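Myosin-17 (Arabidopsis thaliana, PDB 7KFL) probably moves organelles and vesicles along actin as a plant class XI myosin motor, recognising cargo through its globular tail. Local coordinates at residues L258-E263 / S374-D379; I302-G307 / C327-I332; S331-Y336 / V362-D367. All coordinates share one frame; numbering follows the deposited sequence.

Overall arrangement
The three contacts lie together at one end of an elongated, mainly helical cargo-binding domain, their centres only about 11 to 14 Å apart. Helix 332-341 is the common element. Contact 2 joins helix 300-309 to the loop leading into it, contact 3 sets its first turn against helix 354-369, and contact 1 brings residues 374-379 back to the end of helix 236-260, with Ser375 O and Phe376 O bonded by Ser331 OG at the N-cap and by Gln334 NE2. Along the chain, contacts 2 and 3 follow one another, sharing Ser331 and Ile332, and both fall between the two segments of contact 1. The example illustrates how a returning C-terminal segment can tie together helices, largely of the DIL region.

Contact 1 of 3, residues L258-E263 / S374-D379; sequences LLLRRE and SSFLLD
The Phe376 ring carries the Leu259 side chain over one face, with methyl CD1 above the ring centre at 4.3 Å from its plane. The same leucine also meets the ring's far end, where its CB is 4.2 Å from Phe376 CZ. Leu260 approaches the ring obliquely, its CD2 lying 4.4 Å from Phe376 CE2, a looser touch than that of its helical neighbour. Phe376 presents this ring because CG stands opposite the backbone N (chi1 -171°), which carries the aromatic group back toward the helix although its CB bond does not point there.

The next residue supplies a second apolar patch. Leu377 and Leu260 reach for each other tip to tip, and Leu377 CD2 settles 3.6 Å from Leu260 CD1. Leu377 CD2 also comes within 4.0 Å of Leu259 CD1, making it the methyl that both helical leucines share. Leu259 CD1 in turn presses against the backbone, 3.3 Å from Phe376 O. That carbonyl is not left to hydrocarbon alone, since Gln334 NE2 of helix 332-341 donates to it.

The side chains of the two segments meet through apolar contacts alone, and the polar links come from their surroundings. Asn256 OD1 accepts from Leu378 N, pinning the extended, non-helical segment to helix 236-260, while Leu259 O at the end of that helix receives Arg337 NH1. Burial is uneven: Leu259 is enclosed, whereas Leu260 and Leu377 remain at the surface. An extended segment lying across the C-terminal end of helix 236-260, held by a phenylalanine and a leucine set against two helical leucines, is consistent with the C-terminal extension of class V and class XI globular tails, which follows helix 354-369 and folds back onto the helical bundle.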
ATOM      1  N   LEU A 258     -14.171  -0.746 -17.478  1.00 54.51           N
ATOM      2  CA  LEU A 258     -14.638   0.162 -18.564  1.00 55.41           C
ATOM      3  C   LEU A 258     -14.178  -0.384 -19.921  1.00 56.21           C
ATOM      4  O   LEU A 258     -14.964  -0.287 -20.884  1.00 57.48           O
ATOM      5  CB  LEU A 258     -14.096   1.580 -18.346  1.00 55.34           C
ATOM      6  CG  LEU A 258     -14.601   2.323 -17.107  1.00 55.19           C
ATOM      7  CD1 LEU A 258     -14.276   3.805 -17.207  1.00 55.24           C
ATOM      8  CD2 LEU A 258     -16.096   2.127 -16.903  1.00 54.99           C
ATOM      9  N   LEU A 259     -12.957  -0.928 -19.988  1.00 56.18           N
ATOM     10  CA  LEU A 259     -12.325  -1.412 -21.245  1.00 56.89           C
ATOM     11  C   LEU A 259     -12.900  -2.775 -21.652  1.00 56.81           C
ATOM     12  O   LEU A 259     -12.992  -3.017 -22.869  1.00 57.59           O
ATOM     13  CB  LEU A 259     -10.809  -1.516 -21.055  1.00 57.24           C
ATOM     14  CG  LEU A 259     -10.072  -0.224 -20.702  1.00 57.33           C
ATOM     15  CD1 LEU A 259      -8.581  -0.493 -20.579  1.00 57.86           C
ATOM     16  CD2 LEU A 259     -10.328   0.869 -21.728  1.00 57.54           C
ATOM     17  N   LEU A 260     -13.252  -3.631 -20.684  1.00 55.99           N
ATOM     18  CA  LEU A 260     -13.535  -5.075 -20.919  1.00 56.87           C
ATOM     19  C   LEU A 260     -15.027  -5.402 -20.763  1.00 57.02           C
ATOM     20  O   LEU A 260     -15.456  -6.411 -21.361  1.00 56.94           O
ATOM     21  CB  LEU A 260     -12.688  -5.908 -19.951  1.00 57.16           C
ATOM     22  CG  LEU A 260     -11.173  -5.787 -20.118  1.00 57.30           C
ATOM     23  CD1 LEU A 260     -10.455  -6.786 -19.226  1.00 57.31           C
ATOM     24  CD2 LEU A 260     -10.757  -5.979 -21.570  1.00 57.83           C
ATOM     25  N   ARG A 261     -15.783  -4.617 -19.987  1.00 57.07           N
ATOM     26  CA  ARG A 261     -17.241  -4.834 -19.769  1.00 56.91           C
ATOM     27  C   ARG A 261     -18.032  -3.768 -20.534  1.00 57.83           C
ATOM     28  O   ARG A 261     -17.901  -2.575 -20.191  1.00 57.24           O
ATOM     29  CB  ARG A 261     -17.587  -4.797 -18.280  1.00 55.87           C
ATOM     30  CG  ARG A 261     -16.777  -5.764 -17.431  1.00 55.42           C
ATOM     31  CD  ARG A 261     -17.526  -6.140 -16.169  1.00 55.26           C
ATOM     32  NE  ARG A 261     -16.839  -7.171 -15.410  1.00 54.62           N
ATOM     33  CZ  ARG A 261     -17.398  -7.926 -14.469  1.00 55.10           C
ATOM     34  NH1 ARG A 261     -18.676  -7.778 -14.153  1.00 55.64           N
ATOM     35  NH2 ARG A 261     -16.672  -8.835 -13.844  1.00 55.45           N
ATOM     36  N   ARG A 262     -18.814  -4.195 -21.529  1.00 59.51           N
ATOM     37  CA  ARG A 262     -19.674  -3.321 -22.368  1.00 60.57           C
ATOM     38  C   ARG A 262     -20.617  -2.535 -21.450  1.00 59.37           C
ATOM     39  O   ARG A 262     -20.662  -1.296 -21.576  1.00 58.04           O
ATOM     40  CB  ARG A 262     -20.431  -4.168 -23.398  1.00 63.70           C
ATOM     41  CG  ARG A 262     -21.204  -3.367 -24.437  1.00 65.71           C
ATOM     42  CD  ARG A 262     -22.669  -3.201 -24.079  1.00 67.79           C
ATOM     43  NE  ARG A 262     -23.440  -2.577 -25.148  1.00 69.61           N
ATOM     44  CZ  ARG A 262     -24.751  -2.352 -25.108  1.00 70.44           C
ATOM     45  NH1 ARG A 262     -25.458  -2.701 -24.045  1.00 70.81           N
ATOM     46  NH2 ARG A 262     -25.352  -1.778 -26.137  1.00 70.81           N
ATOM     47  N   GLU A 263     -21.292  -3.238 -20.530  1.00 58.76           N
ATOM     48  CA  GLU A 263     -22.334  -2.689 -19.617  1.00 58.19           C
ATOM     49  C   GLU A 263     -21.762  -1.593 -18.703  1.00 57.75           C
ATOM     50  O   GLU A 263     -22.560  -0.742 -18.264  1.00 58.40           O
ATOM     51  CB  GLU A 263     -22.979  -3.798 -18.780  1.00 58.46           C
ATOM     52  CG  GLU A 263     -22.040  -4.486 -17.800  1.00 58.67           C
ATOM     53  CD  GLU A 263     -21.306  -5.699 -18.342  1.00 59.42           C
ATOM     54  OE1 GLU A 263     -21.156  -5.797 -19.578  1.00 59.75           O
ATOM     55  OE2 GLU A 263     -20.883  -6.546 -17.524  1.00 59.14           O
ATOM     56  N   SER A 374       1.652   0.200 -26.688  1.00 72.63           N
ATOM     57  CA  SER A 374       0.791   1.254 -26.093  1.00 70.43           C
ATOM     58  C   SER A 374       0.033   0.671 -24.896  1.00 66.36           C
ATOM     59  O   SER A 374      -0.229  -0.549 -24.893  1.00 65.52           O
ATOM     60  CB  SER A 374      -0.152   1.838 -27.119  1.00 71.93           C
ATOM     61  OG  SER A 374      -1.014   0.841 -27.652  1.00 73.11           O
ATOM     62  N   SER A 375      -0.290   1.515 -23.914  1.00 62.77           N
ATOM     63  CA  SER A 375      -1.067   1.142 -22.704  1.00 60.05           C
ATOM     64  C   SER A 375      -2.506   0.808 -23.112  1.00 58.19           C
ATOM     65  O   SER A 375      -3.107   1.598 -23.867  1.00 57.59           O
ATOM     66  CB  SER A 375      -1.030   2.243 -21.674  1.00 59.33           C
ATOM     67  OG  SER A 375       0.300   2.498 -21.253  1.00 59.47           O
ATOM     68  N   PHE A 376      -3.024  -0.335 -22.654  1.00 55.72           N
ATOM     69  CA  PHE A 376      -4.461  -0.701 -22.734  1.00 53.98           C
ATOM     70  C   PHE A 376      -4.953  -1.003 -21.313  1.00 52.47           C
ATOM     71  O   PHE A 376      -5.320  -0.041 -20.609  1.00 51.57           O
ATOM     72  CB  PHE A 376      -4.682  -1.829 -23.746  1.00 53.56           C
ATOM     73  CG  PHE A 376      -6.133  -2.107 -24.049  1.00 52.93           C
ATOM     74  CD1 PHE A 376      -6.946  -1.112 -24.570  1.00 52.67           C
ATOM     75  CD2 PHE A 376      -6.687  -3.358 -23.819  1.00 52.69           C
ATOM     76  CE1 PHE A 376      -8.280  -1.362 -24.852  1.00 52.83           C
ATOM     77  CE2 PHE A 376      -8.023  -3.606 -24.100  1.00 52.36           C
ATOM     78  CZ  PHE A 376      -8.816  -2.608 -24.617  1.00 52.58           C
ATOM     79  N   LEU A 377      -4.935  -2.273 -20.894  1.00 51.52           N
ATOM     80  CA  LEU A 377      -5.252  -2.678 -19.500  1.00 51.09           C
ATOM     81  C   LEU A 377      -4.173  -2.120 -18.567  1.00 50.92           C
ATOM     82  O   LEU A 377      -3.013  -2.014 -19.001  1.00 50.90           O
ATOM     83  CB  LEU A 377      -5.334  -4.205 -19.406  1.00 51.14           C
ATOM     84  CG  LEU A 377      -6.478  -4.854 -20.183  1.00 51.68           C
ATOM     85  CD1 LEU A 377      -6.433  -6.366 -20.049  1.00 52.09           C
ATOM     86  CD2 LEU A 377      -7.827  -4.330 -19.721  1.00 52.04           C
ATOM     87  N   LEU A 378      -4.557  -1.753 -17.342  1.00 51.21           N
ATOM     88  CA  LEU A 378      -3.635  -1.251 -16.291  1.00 51.48           C
ATOM     89  C   LEU A 378      -3.221  -2.414 -15.384  1.00 51.84           C
ATOM     90  O   LEU A 378      -3.943  -3.434 -15.337  1.00 50.27           O
ATOM     91  CB  LEU A 378      -4.325  -0.147 -15.484  1.00 50.76           C
ATOM     92  CG  LEU A 378      -4.795   1.071 -16.279  1.00 50.84           C
ATOM     93  CD1 LEU A 378      -5.503   2.062 -15.370  1.00 50.87           C
ATOM     94  CD2 LEU A 378      -3.635   1.750 -16.986  1.00 51.53           C
ATOM     95  N   ASP A 379      -2.089  -2.253 -14.699  1.00 53.80           N
ATOM     96  CA  ASP A 379      -1.600  -3.186 -13.652  1.00 55.03           C
ATOM     97  C   ASP A 379      -1.317  -2.368 -12.390  1.00 54.82           C
ATOM     98  O   ASP A 379      -0.798  -1.241 -12.521  1.00 55.05           O
ATOM     99  CB  ASP A 379      -0.366  -3.957 -14.125  1.00 56.44           C
ATOM    100  CG  ASP A 379      -0.292  -5.375 -13.589  1.00 58.47           C
ATOM    101  OD1 ASP A 379      -0.949  -5.650 -12.560  1.00 60.23           O
ATOM    102  OD2 ASP A 379       0.417  -6.197 -14.207  1.00 60.60           O
TER

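Contact 2 of 3, residues I302-G307 / C327-I332; sequences IRQAVG and CPVLSI
Gln304 stretches from its helix across the turn 327-330, meeting the Val329 side chain at about a right angle and slanting across the Pro328 ring. With CG anti to the carbonyl carbon (chi1 -75°) and the chain extended beyond it, the amide is delivered to the turn, where OE1 accepts from Val329 N at 3.0 Å. The bond is nearly straight, 161° at the hydrogen, and the N-H lies in the carbonyl plane on a lone pair of OE1.

Around this bond the amide lies against hydrocarbon groups of the turn. Pro328 CD sits 3.2 Å from OE1 of Gln304, and Val329 CG2 lies beside its nitrogen, 3.5 Å from NE2. Nearer the helix, Cys327 SG leans over the backbone, 3.4 Å from Gln304 O, and Leu330 CD1 packs on Gln304 CB at 4.0 Å. Leu330 also turns its other methyl, CD2, to Ala305 CB at 4.2 Å.

Helix 300-309 is thereby joined to the connection between helices 319-326 and 332-341. Leu330 continues onto Leu335 and Ile338 of the latter, while Ala305 backs onto Phe255 and Leu258 of helix 236-260.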
ATOM      1  N   ILE A 302      -9.189   6.386 -13.942  1.00 56.62           N
ATOM      2  CA  ILE A 302     -10.652   6.131 -13.763  1.00 55.89           C
ATOM      3  C   ILE A 302     -11.390   7.474 -13.694  1.00 55.92           C
ATOM      4  O   ILE A 302     -12.464   7.575 -14.309  1.00 56.02           O
ATOM      5  CB  ILE A 302     -10.945   5.225 -12.544  1.00 54.54           C
ATOM      6  CG1 ILE A 302     -12.437   4.891 -12.425  1.00 54.03           C
ATOM      7  CG2 ILE A 302     -10.418   5.824 -11.248  1.00 54.26           C
ATOM      8  CD1 ILE A 302     -13.025   4.205 -13.638  1.00 54.12           C
ATOM      9  N   ARG A 303     -10.826   8.466 -12.996  1.00 56.57           N
ATOM     10  CA  ARG A 303     -11.411   9.828 -12.855  1.00 57.45           C
ATOM     11  C   ARG A 303     -11.652  10.431 -14.246  1.00 57.61           C
ATOM     12  O   ARG A 303     -12.789  10.878 -14.508  1.00 57.11           O
ATOM     13  CB  ARG A 303     -10.492  10.726 -12.019  1.00 57.81           C
ATOM     14  CG  ARG A 303     -10.545  10.442 -10.525  1.00 57.89           C
ATOM     15  CD  ARG A 303      -9.347  11.000  -9.780  1.00 58.18           C
ATOM     16  NE  ARG A 303      -9.199  12.436  -9.967  1.00 59.06           N
ATOM     17  CZ  ARG A 303      -8.122  13.144  -9.634  1.00 59.32           C
ATOM     18  NH1 ARG A 303      -7.070  12.557  -9.085  1.00 58.87           N
ATOM     19  NH2 ARG A 303      -8.103  14.446  -9.854  1.00 60.46           N
ATOM     20  N   GLN A 304     -10.623  10.421 -15.098  1.00 58.00           N
ATOM     21  CA  GLN A 304     -10.644  11.013 -16.464  1.00 59.32           C
ATOM     22  C   GLN A 304     -11.592  10.208 -17.362  1.00 59.63           C
ATOM     23  O   GLN A 304     -12.381  10.840 -18.091  1.00 60.54           O
ATOM     24  CB  GLN A 304      -9.227  11.070 -17.038  1.00 59.96           C
ATOM     25  CG  GLN A 304      -8.384  12.184 -16.431  1.00 60.85           C
ATOM     26  CD  GLN A 304      -6.937  12.141 -16.861  1.00 61.60           C
ATOM     27  OE1 GLN A 304      -6.603  11.679 -17.950  1.00 62.23           O
ATOM     28  NE2 GLN A 304      -6.059  12.642 -16.006  1.00 62.13           N
ATOM     29  N   ALA A 305     -11.515   8.873 -17.305  1.00 59.59           N
ATOM     30  CA  ALA A 305     -12.384   7.931 -18.054  1.00 59.91           C
ATOM     31  C   ALA A 305     -13.855   8.178 -17.698  1.00 60.53           C
ATOM     32  O   ALA A 305     -14.687   8.227 -18.620  1.00 61.57           O
ATOM     33  CB  ALA A 305     -11.984   6.509 -17.753  1.00 59.67           C
ATOM     34  N   VAL A 306     -14.159   8.316 -16.405  1.00 61.09           N
ATOM     35  CA  VAL A 306     -15.521   8.653 -15.889  1.00 61.91           C
ATOM     36  C   VAL A 306     -15.889  10.066 -16.360  1.00 62.71           C
ATOM     37  O   VAL A 306     -17.051  10.269 -16.759  1.00 62.48           O
ATOM     38  CB  VAL A 306     -15.585   8.517 -14.356  1.00 61.51           C
ATOM     39  CG1 VAL A 306     -16.780   9.240 -13.755  1.00 62.39           C
ATOM     40  CG2 VAL A 306     -15.586   7.058 -13.940  1.00 61.31           C
ATOM     41  N   GLY A 307     -14.931  10.998 -16.310  1.00 63.84           N
ATOM     42  CA  GLY A 307     -15.076  12.370 -16.834  1.00 65.05           C
ATOM     43  C   GLY A 307     -15.539  12.369 -18.282  1.00 66.40           C
ATOM     44  O   GLY A 307     -16.375  13.227 -18.636  1.00 67.10           O
ATOM     45  N   CYS A 327      -8.878  13.806 -20.991  1.00 73.42           N
ATOM     46  CA  CYS A 327      -8.245  12.496 -20.669  1.00 70.67           C
ATOM     47  C   CYS A 327      -6.766  12.479 -21.059  1.00 69.82           C
ATOM     48  O   CYS A 327      -6.332  11.596 -21.796  1.00 70.28           O
ATOM     49  CB  CYS A 327      -8.983  11.363 -21.373  1.00 70.17           C
ATOM     50  SG  CYS A 327     -10.768  11.364 -21.067  1.00 69.29           S
ATOM     51  N   PRO A 328      -5.933  13.416 -20.544  1.00 68.82           N
ATOM     52  CA  PRO A 328      -4.519  13.487 -20.923  1.00 68.51           C
ATOM     53  C   PRO A 328      -3.654  12.283 -20.513  1.00 67.36           C
ATOM     54  O   PRO A 328      -2.584  12.139 -21.071  1.00 67.18           O
ATOM     55  CB  PRO A 328      -4.019  14.756 -20.211  1.00 69.01           C
ATOM     56  CG  PRO A 328      -4.970  14.935 -19.050  1.00 68.51           C
ATOM     57  CD  PRO A 328      -6.306  14.465 -19.581  1.00 68.65           C
ATOM     58  N   VAL A 329      -4.120  11.459 -19.569  1.00 66.60           N
ATOM     59  CA  VAL A 329      -3.380  10.273 -19.040  1.00 66.41           C
ATOM     60  C   VAL A 329      -3.748   9.026 -19.857  1.00 66.14           C
ATOM     61  O   VAL A 329      -2.919   8.094 -19.899  1.00 66.93           O
ATOM     62  CB  VAL A 329      -3.645  10.078 -17.533  1.00 66.27           C
ATOM     63  CG1 VAL A 329      -3.277   8.681 -17.050  1.00 65.79           C
ATOM     64  CG2 VAL A 329      -2.926  11.132 -16.706  1.00 66.48           C
ATOM     65  N   LEU A 330      -4.932   9.000 -20.477  1.00 66.13           N
ATOM     66  CA  LEU A 330      -5.426   7.835 -21.263  1.00 65.95           C
ATOM     67  C   LEU A 330      -4.687   7.760 -22.601  1.00 66.29           C
ATOM     68  O   LEU A 330      -4.468   8.819 -23.220  1.00 67.74           O
ATOM     69  CB  LEU A 330      -6.939   7.948 -21.485  1.00 65.99           C
ATOM     70  CG  LEU A 330      -7.812   7.267 -20.433  1.00 65.85           C
ATOM     71  CD1 LEU A 330      -7.706   7.976 -19.092  1.00 65.93           C
ATOM     72  CD2 LEU A 330      -9.261   7.205 -20.891  1.00 65.85           C
ATOM     73  N   SER A 331      -4.329   6.543 -23.026  1.00 65.30           N
ATOM     74  CA  SER A 331      -3.735   6.238 -24.352  1.00 65.28           C
ATOM     75  C   SER A 331      -4.831   6.264 -25.424  1.00 66.16           C
ATOM     76  O   SER A 331      -6.025   6.179 -25.060  1.00 65.75           O
ATOM     77  CB  SER A 331      -3.032   4.907 -24.336  1.00 64.77           C
ATOM     78  OG  SER A 331      -3.970   3.844 -24.346  1.00 63.16           O
ATOM     79  N   ILE A 332      -4.434   6.359 -26.696  1.00 66.67           N
ATOM     80  CA  ILE A 332      -5.359   6.345 -27.868  1.00 66.69           C
ATOM     81  C   ILE A 332      -6.107   5.006 -27.888  1.00 64.87           C
ATOM     82  O   ILE A 332      -7.328   5.026 -28.127  1.00 64.61           O
ATOM     83  CB  ILE A 332      -4.597   6.605 -29.185  1.00 68.48           C
ATOM     84  CG1 ILE A 332      -4.012   8.021 -29.243  1.00 69.50           C
ATOM     85  CG2 ILE A 332      -5.480   6.311 -30.390  1.00 69.08           C
ATOM     86  CD1 ILE A 332      -5.047   9.130 -29.306  1.00 69.44           C
TER

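Contact 3 of 3, residues S331-Y336 / V362-D367; sequences SIQQLY and VMMTED
Next to Met363 and Met364, which pack on Ile332, the carbonyl oxygen of Val362 is gripped twice: Thr365 OG1 donates to Val362 O at 2.6 Å, and Glu366 N supplies the regular helical bond. The hydroxyl is tilted 34° from the carbonyl plane.

Across the groove Met364 does most of the work. Its SD lies 3.6 Å from Tyr336 CB, and the bend at the last torsion (chi3 60°) swings CE over the ring, off-centre, 4.3 Å from the centroid. This is a Met-aromatic contact with a CH-pi component. The segments 332-336 and 362-367 of their helices run roughly antiparallel, at 145°, their axes approaching to 10.1 Å, and the first begins with a capping box in which Ser331 OG accepts from Gln334 N and Gln334 OE1 from Ser331 N. Replacing Tyr336 by an alanine would remove the ring and probably leave a gap beside Met364, costing SD and CE their aromatic contact and letting the methyl end turn more freely.

One turn earlier, Ile332 faces both methionines: CG2 lies 3.8 Å from Met364 CG, and CD1 3.8 Å from Met363 SD, Ile332 and Met363 crossing near a right angle. Gln333 CG flanks Met364 CE at 3.9 Å.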
ATOM      1  N   SER A 331      -4.329   6.543 -23.026  1.00 65.30           N
ATOM      2  CA  SER A 331      -3.735   6.238 -24.352  1.00 65.28           C
ATOM      3  C   SER A 331      -4.831   6.264 -25.424  1.00 66.16           C
ATOM      4  O   SER A 331      -6.025   6.179 -25.060  1.00 65.75           O
ATOM      5  CB  SER A 331      -3.032   4.907 -24.336  1.00 64.77           C
ATOM      6  OG  SER A 331      -3.970   3.844 -24.346  1.00 63.16           O
ATOM      7  N   ILE A 332      -4.434   6.359 -26.696  1.00 66.67           N
ATOM      8  CA  ILE A 332      -5.359   6.345 -27.868  1.00 66.69           C
ATOM      9  C   ILE A 332      -6.107   5.006 -27.888  1.00 64.87           C
ATOM     10  O   ILE A 332      -7.328   5.026 -28.127  1.00 64.61           O
ATOM     11  CB  ILE A 332      -4.597   6.605 -29.185  1.00 68.48           C
ATOM     12  CG1 ILE A 332      -4.012   8.021 -29.243  1.00 69.50           C
ATOM     13  CG2 ILE A 332      -5.480   6.311 -30.390  1.00 69.08           C
ATOM     14  CD1 ILE A 332      -5.047   9.130 -29.306  1.00 69.44           C
ATOM     15  N   GLN A 333      -5.406   3.894 -27.642  1.00 63.90           N
ATOM     16  CA  GLN A 333      -5.983   2.522 -27.709  1.00 63.79           C
ATOM     17  C   GLN A 333      -7.073   2.371 -26.637  1.00 62.93           C
ATOM     18  O   GLN A 333      -8.053   1.640 -26.897  1.00 62.86           O
ATOM     19  CB  GLN A 333      -4.906   1.442 -27.544  1.00 63.84           C
ATOM     20  CG  GLN A 333      -5.117   0.236 -28.453  1.00 64.57           C
ATOM     21  CD  GLN A 333      -5.009  -1.092 -27.740  1.00 64.10           C
ATOM     22  OE1 GLN A 333      -3.967  -1.441 -27.186  1.00 63.55           O
ATOM     23  NE2 GLN A 333      -6.087  -1.861 -27.768  1.00 63.64           N
ATOM     24  N   GLN A 334      -6.908   3.036 -25.487  1.00 61.61           N
ATOM     25  CA  GLN A 334      -7.886   3.037 -24.365  1.00 60.56           C
ATOM     26  C   GLN A 334      -9.127   3.838 -24.774  1.00 60.89           C
ATOM     27  O   GLN A 334     -10.242   3.289 -24.666  1.00 60.70           O
ATOM     28  CB  GLN A 334      -7.263   3.623 -23.096  1.00 59.96           C
ATOM     29  CG  GLN A 334      -6.268   2.693 -22.416  1.00 59.21           C
ATOM     30  CD  GLN A 334      -5.404   3.403 -21.402  1.00 58.51           C
ATOM     31  OE1 GLN A 334      -5.402   4.630 -21.310  1.00 58.20           O
ATOM     32  NE2 GLN A 334      -4.651   2.633 -20.634  1.00 57.68           N
ATOM     33  N   LEU A 335      -8.933   5.087 -25.216  1.00 61.28           N
ATOM     34  CA  LEU A 335     -10.018   6.008 -25.655  1.00 60.70           C
ATOM     35  C   LEU A 335     -10.870   5.327 -26.730  1.00 60.60           C
ATOM     36  O   LEU A 335     -12.107   5.392 -26.620  1.00 61.18           O
ATOM     37  CB  LEU A 335      -9.408   7.305 -26.197  1.00 61.14           C
ATOM     38  CG  LEU A 335      -8.815   8.245 -25.149  1.00 61.47           C
ATOM     39  CD1 LEU A 335      -8.045   9.373 -25.816  1.00 62.31           C
ATOM     40  CD2 LEU A 335      -9.898   8.807 -24.240  1.00 61.20           C
ATOM     41  N   TYR A 336     -10.230   4.710 -27.726  1.00 61.14           N
ATOM     42  CA  TYR A 336     -10.897   4.049 -28.878  1.00 62.06           C
ATOM     43  C   TYR A 336     -11.887   2.999 -28.360  1.00 61.38           C
ATOM     44  O   TYR A 336     -13.061   3.046 -28.768  1.00 61.91           O
ATOM     45  CB  TYR A 336      -9.868   3.433 -29.832  1.00 63.06           C
ATOM     46  CG  TYR A 336     -10.473   2.645 -30.966  1.00 64.35           C
ATOM     47  CD1 TYR A 336     -10.959   3.278 -32.099  1.00 65.26           C
ATOM     48  CD2 TYR A 336     -10.574   1.263 -30.902  1.00 64.90           C
ATOM     49  CE1 TYR A 336     -11.524   2.560 -33.141  1.00 66.43           C
ATOM     50  CE2 TYR A 336     -11.137   0.530 -31.934  1.00 65.57           C
ATOM     51  CZ  TYR A 336     -11.613   1.180 -33.060  1.00 66.77           C
ATOM     52  OH  TYR A 336     -12.168   0.463 -34.081  1.00 68.25           O
ATOM     53  N   VAL A 362      -6.235   5.507 -37.209  1.00 97.94           N
ATOM     54  CA  VAL A 362      -4.977   5.788 -37.974  1.00 98.34           C
ATOM     55  C   VAL A 362      -3.800   5.881 -36.993  1.00 96.76           C
ATOM     56  O   VAL A 362      -2.732   5.322 -37.311  1.00 96.69           O
ATOM     57  CB  VAL A 362      -5.084   7.048 -38.860  1.00 99.31           C
ATOM     58  CG1 VAL A 362      -5.575   8.272 -38.102  1.00 99.02           C
ATOM     59  CG2 VAL A 362      -3.767   7.362 -39.559  1.00100.24           C
ATOM     60  N   MET A 363      -3.986   6.562 -35.858  1.00 95.80           N
ATOM     61  CA  MET A 363      -2.954   6.745 -34.797  1.00 95.53           C
ATOM     62  C   MET A 363      -2.526   5.382 -34.237  1.00 94.22           C
ATOM     63  O   MET A 363      -1.338   5.240 -33.886  1.00 94.15           O
ATOM     64  CB  MET A 363      -3.482   7.616 -33.651  1.00 95.01           C
ATOM     65  CG  MET A 363      -3.127   9.084 -33.786  1.00 95.61           C
ATOM     66  SD  MET A 363      -4.315  10.159 -32.943  1.00 95.16           S
ATOM     67  CE  MET A 363      -3.296  11.598 -32.621  1.00 95.84           C
ATOM     68  N   MET A 364      -3.460   4.429 -34.146  1.00 92.92           N
ATOM     69  CA  MET A 364      -3.227   3.069 -33.585  1.00 92.28           C
ATOM     70  C   MET A 364      -2.450   2.209 -34.589  1.00 94.29           C
ATOM     71  O   MET A 364      -1.670   1.351 -34.133  1.00 94.91           O
ATOM     72  CB  MET A 364      -4.549   2.384 -33.227  1.00 90.78           C
ATOM     73  CG  MET A 364      -5.117   2.855 -31.902  1.00 89.24           C
ATOM     74  SD  MET A 364      -6.888   2.528 -31.733  1.00 87.48           S
ATOM     75  CE  MET A 364      -6.916   0.741 -31.873  1.00 87.36           C
ATOM     76  N   THR A 365      -2.654   2.423 -35.895  1.00 96.25           N
ATOM     77  CA  THR A 365      -1.916   1.732 -36.990  1.00 97.34           C
ATOM     78  C   THR A 365      -0.524   2.362 -37.143  1.00 97.68           C
ATOM     79  O   THR A 365       0.421   1.610 -37.446  1.00 97.12           O
ATOM     80  CB  THR A 365      -2.714   1.738 -38.301  1.00 97.99           C
ATOM     81  OG1 THR A 365      -3.146   3.074 -38.556  1.00 98.61           O
ATOM     82  CG2 THR A 365      -3.910   0.812 -38.265  1.00 97.67           C
ATOM     83  N   GLU A 366      -0.411   3.682 -36.940  1.00 98.68           N
ATOM     84  CA  GLU A 366       0.881   4.424 -36.865  1.00100.49           C
ATOM     85  C   GLU A 366       1.757   3.785 -35.780  1.00100.33           C
ATOM     86  O   GLU A 366       2.903   3.400 -36.094  1.00101.43           O
ATOM     87  CB  GLU A 366       0.637   5.909 -36.570  1.00101.54           C
ATOM     88  CG  GLU A 366       1.868   6.665 -36.082  1.00102.64           C
ATOM     89  CD  GLU A 366       1.606   7.711 -35.009  1.00102.56           C
ATOM     90  OE1 GLU A 366       2.495   7.914 -34.156  1.00101.58           O
ATOM     91  OE2 GLU A 366       0.518   8.325 -35.028  1.00102.71           O
ATOM     92  N   ASP A 367       1.229   3.689 -34.555  1.00 98.66           N
ATOM     93  CA  ASP A 367       1.920   3.109 -33.370  1.00 97.31           C
ATOM     94  C   ASP A 367       2.208   1.623 -33.618  1.00 97.21           C
ATOM     95  O   ASP A 367       3.302   1.171 -33.230  1.00 98.25           O
ATOM     96  CB  ASP A 367       1.107   3.319 -32.089  1.00 96.18           C
ATOM     97  CG  ASP A 367       1.277   4.694 -31.466  1.00 96.23           C
ATOM     98  OD1 ASP A 367       1.671   5.627 -32.195  1.00 97.03           O
ATOM     99  OD2 ASP A 367       1.020   4.821 -30.252  1.00 95.89           O
TER